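Xylose isomerase-like TIM barrel domain-containing protein (Parabacteroides distasonis, PDB 4KW2) is of unknown function but adopts a xylose isomerase-like TIM barrel, so a sugar isomerase or related activity is possible though unproven. Local coordinates at residues A53-E58 / D107-F112. Residues are numbered along the deposited sequence; the frame is centred on the assembly and turned at random.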
# COMPACT_ATOMS: atom_id res chain seq x y z
N ALA A 53 -5.14 -20.25 -6.69
CA ALA A 53 -6.45 -19.76 -6.29
C ALA A 53 -6.58 -19.55 -4.78
O ALA A 53 -6.17 -20.40 -3.98
CB ALA A 53 -7.54 -20.68 -6.81
N PHE A 54 -7.16 -18.41 -4.42
CA PHE A 54 -7.48 -18.09 -3.04
C PHE A 54 -8.93 -18.50 -2.75
O PHE A 54 -9.80 -18.42 -3.63
CB PHE A 54 -7.29 -16.59 -2.77
CG PHE A 54 -8.41 -15.73 -3.32
CD1 PHE A 54 -8.41 -15.33 -4.65
CD2 PHE A 54 -9.46 -15.36 -2.51
CE1 PHE A 54 -9.44 -14.57 -5.16
CE2 PHE A 54 -10.50 -14.59 -3.02
CZ PHE A 54 -10.49 -14.19 -4.34
N PHE A 55 -9.18 -18.91 -1.51
CA PHE A 55 -10.48 -19.40 -1.09
C PHE A 55 -11.48 -18.27 -0.82
O PHE A 55 -11.10 -17.12 -0.57
CB PHE A 55 -10.34 -20.24 0.18
CG PHE A 55 -9.91 -21.66 -0.05
CD1 PHE A 55 -9.36 -22.08 -1.25
CD2 PHE A 55 -10.03 -22.59 0.98
CE1 PHE A 55 -8.97 -23.40 -1.43
CE2 PHE A 55 -9.64 -23.90 0.81
CZ PHE A 55 -9.10 -24.30 -0.40
N PHE A 56 -12.75 -18.65 -0.88
CA PHE A 56 -13.92 -17.80 -0.61
C PHE A 56 -14.32 -16.88 -1.76
O PHE A 56 -15.21 -16.05 -1.61
CB PHE A 56 -13.79 -17.06 0.72
CG PHE A 56 -13.56 -17.98 1.89
CD1 PHE A 56 -14.57 -18.84 2.32
CD2 PHE A 56 -12.33 -18.03 2.54
CE1 PHE A 56 -14.36 -19.71 3.38
CE2 PHE A 56 -12.12 -18.89 3.61
CZ PHE A 56 -13.14 -19.73 4.02
N GLN A 57 -13.70 -17.06 -2.92
CA GLN A 57 -14.18 -16.42 -4.14
C GLN A 57 -15.43 -17.14 -4.62
O GLN A 57 -15.46 -18.37 -4.70
CB GLN A 57 -13.12 -16.45 -5.24
CG GLN A 57 -13.44 -15.53 -6.41
CD GLN A 57 -12.34 -15.48 -7.45
OE1 GLN A 57 -11.61 -16.45 -7.65
NE2 GLN A 57 -12.22 -14.35 -8.13
N GLU A 58 -16.46 -16.36 -4.97
CA GLU A 58 -17.65 -16.90 -5.62
C GLU A 58 -17.21 -17.64 -6.88
O GLU A 58 -16.40 -17.14 -7.66
CB GLU A 58 -18.61 -15.76 -5.97
CG GLU A 58 -19.83 -16.16 -6.81
CD GLU A 58 -20.98 -16.71 -5.99
OE1 GLU A 58 -20.78 -17.03 -4.79
OE2 GLU A 58 -22.10 -16.82 -6.55
N ASP A 107 -5.71 -30.58 7.30
CA ASP A 107 -6.06 -31.87 6.72
C ASP A 107 -7.07 -31.71 5.58
O ASP A 107 -6.86 -32.23 4.48
CB ASP A 107 -6.62 -32.80 7.79
CG ASP A 107 -6.82 -34.21 7.29
OD1 ASP A 107 -5.82 -34.85 6.88
OD2 ASP A 107 -7.97 -34.70 7.30
N LYS A 108 -8.15 -30.98 5.84
CA LYS A 108 -9.19 -30.74 4.83
C LYS A 108 -8.66 -29.98 3.61
O LYS A 108 -9.06 -30.26 2.48
CB LYS A 108 -10.36 -29.98 5.45
CG LYS A 108 -11.20 -30.79 6.43
CD LYS A 108 -12.17 -29.87 7.16
CE LYS A 108 -12.94 -30.58 8.26
NZ LYS A 108 -14.18 -31.23 7.76
N PHE A 109 -7.78 -29.01 3.86
CA PHE A 109 -7.17 -28.20 2.80
C PHE A 109 -6.29 -29.04 1.85
O PHE A 109 -6.42 -28.94 0.63
CB PHE A 109 -6.37 -27.07 3.44
CG PHE A 109 -5.56 -26.25 2.47
CD1 PHE A 109 -6.17 -25.38 1.58
CD2 PHE A 109 -4.17 -26.32 2.48
CE1 PHE A 109 -5.42 -24.62 0.70
CE2 PHE A 109 -3.42 -25.55 1.61
CZ PHE A 109 -4.04 -24.70 0.72
N PHE A 110 -5.43 -29.87 2.43
CA PHE A 110 -4.58 -30.77 1.64
C PHE A 110 -5.38 -31.83 0.88
O PHE A 110 -5.05 -32.17 -0.25
CB PHE A 110 -3.54 -31.47 2.52
CG PHE A 110 -2.27 -30.68 2.71
CD1 PHE A 110 -2.22 -29.62 3.60
CD2 PHE A 110 -1.13 -31.00 1.99
CE1 PHE A 110 -1.06 -28.89 3.77
CE2 PHE A 110 0.04 -30.28 2.16
CZ PHE A 110 0.07 -29.22 3.05
N ALA A 111 -6.42 -32.36 1.52
CA ALA A 111 -7.31 -33.33 0.86
C ALA A 111 -7.99 -32.69 -0.35
O ALA A 111 -8.08 -33.29 -1.41
CB ALA A 111 -8.36 -33.85 1.83
N PHE A 112 -8.47 -31.46 -0.17
CA PHE A 112 -9.12 -30.71 -1.24
C PHE A 112 -8.17 -30.41 -2.39
O PHE A 112 -8.49 -30.65 -3.55
CB PHE A 112 -9.71 -29.41 -0.70
CG PHE A 112 -10.32 -28.54 -1.76
CD1 PHE A 112 -11.53 -28.90 -2.34
CD2 PHE A 112 -9.69 -27.38 -2.18
CE1 PHE A 112 -12.10 -28.10 -3.31
CE2 PHE A 112 -10.26 -26.58 -3.16
CZ PHE A 112 -11.47 -26.94 -3.73
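Phe55 leaves the loop after strand 50-53 in the direction of helix 103-116, and the far end of its ring meets Phe109 and Phe112, residues three apart and so close to one turn of the helix. The Phe55-Phe109 pair is an offset edge-to-face arrangement: the centroids lie 5.6 Å apart, the planes are inclined at 65°, and the edge of Phe109 is directed at the face of Phe55. The closest approach is Phe55 CZ to Phe109 CD1, 3.7 Å. Phe55 CE2 lies in the plane of the Phe109 ring, at its edge. Phe112 stands nearly perpendicular to Phe55, at 85°, but the approach is oblique. Here Phe55 CZ comes 3.6 Å from Phe112 CD2, and Phe55 CE1 is 3.8 Å from Phe112 CE2. The loop ring thus uses CZ for both partners and its two CE atoms for one partner each. Both helix rings leave the backbone alike, with CG anti to N (chi1 176° in Phe112), which carries both rings to CZ of Phe55. Phe95 of strand 91-98 touches all three, tying the cluster to the barrel wall, while Trp216 of the second subunit stacks on Phe55 and also packs on Phe109. A serine in place of Phe55 would probably leave the edge of Phe109 without its aromatic face and open a gap beside Phe112 and the neighbouring subunit's Trp216. With no hydrogen bond between the segments, this buried loop-to-helix join probably rests on dispersion and burial, with perhaps a small electrostatic share from the offset edge-to-face pair with Phe109.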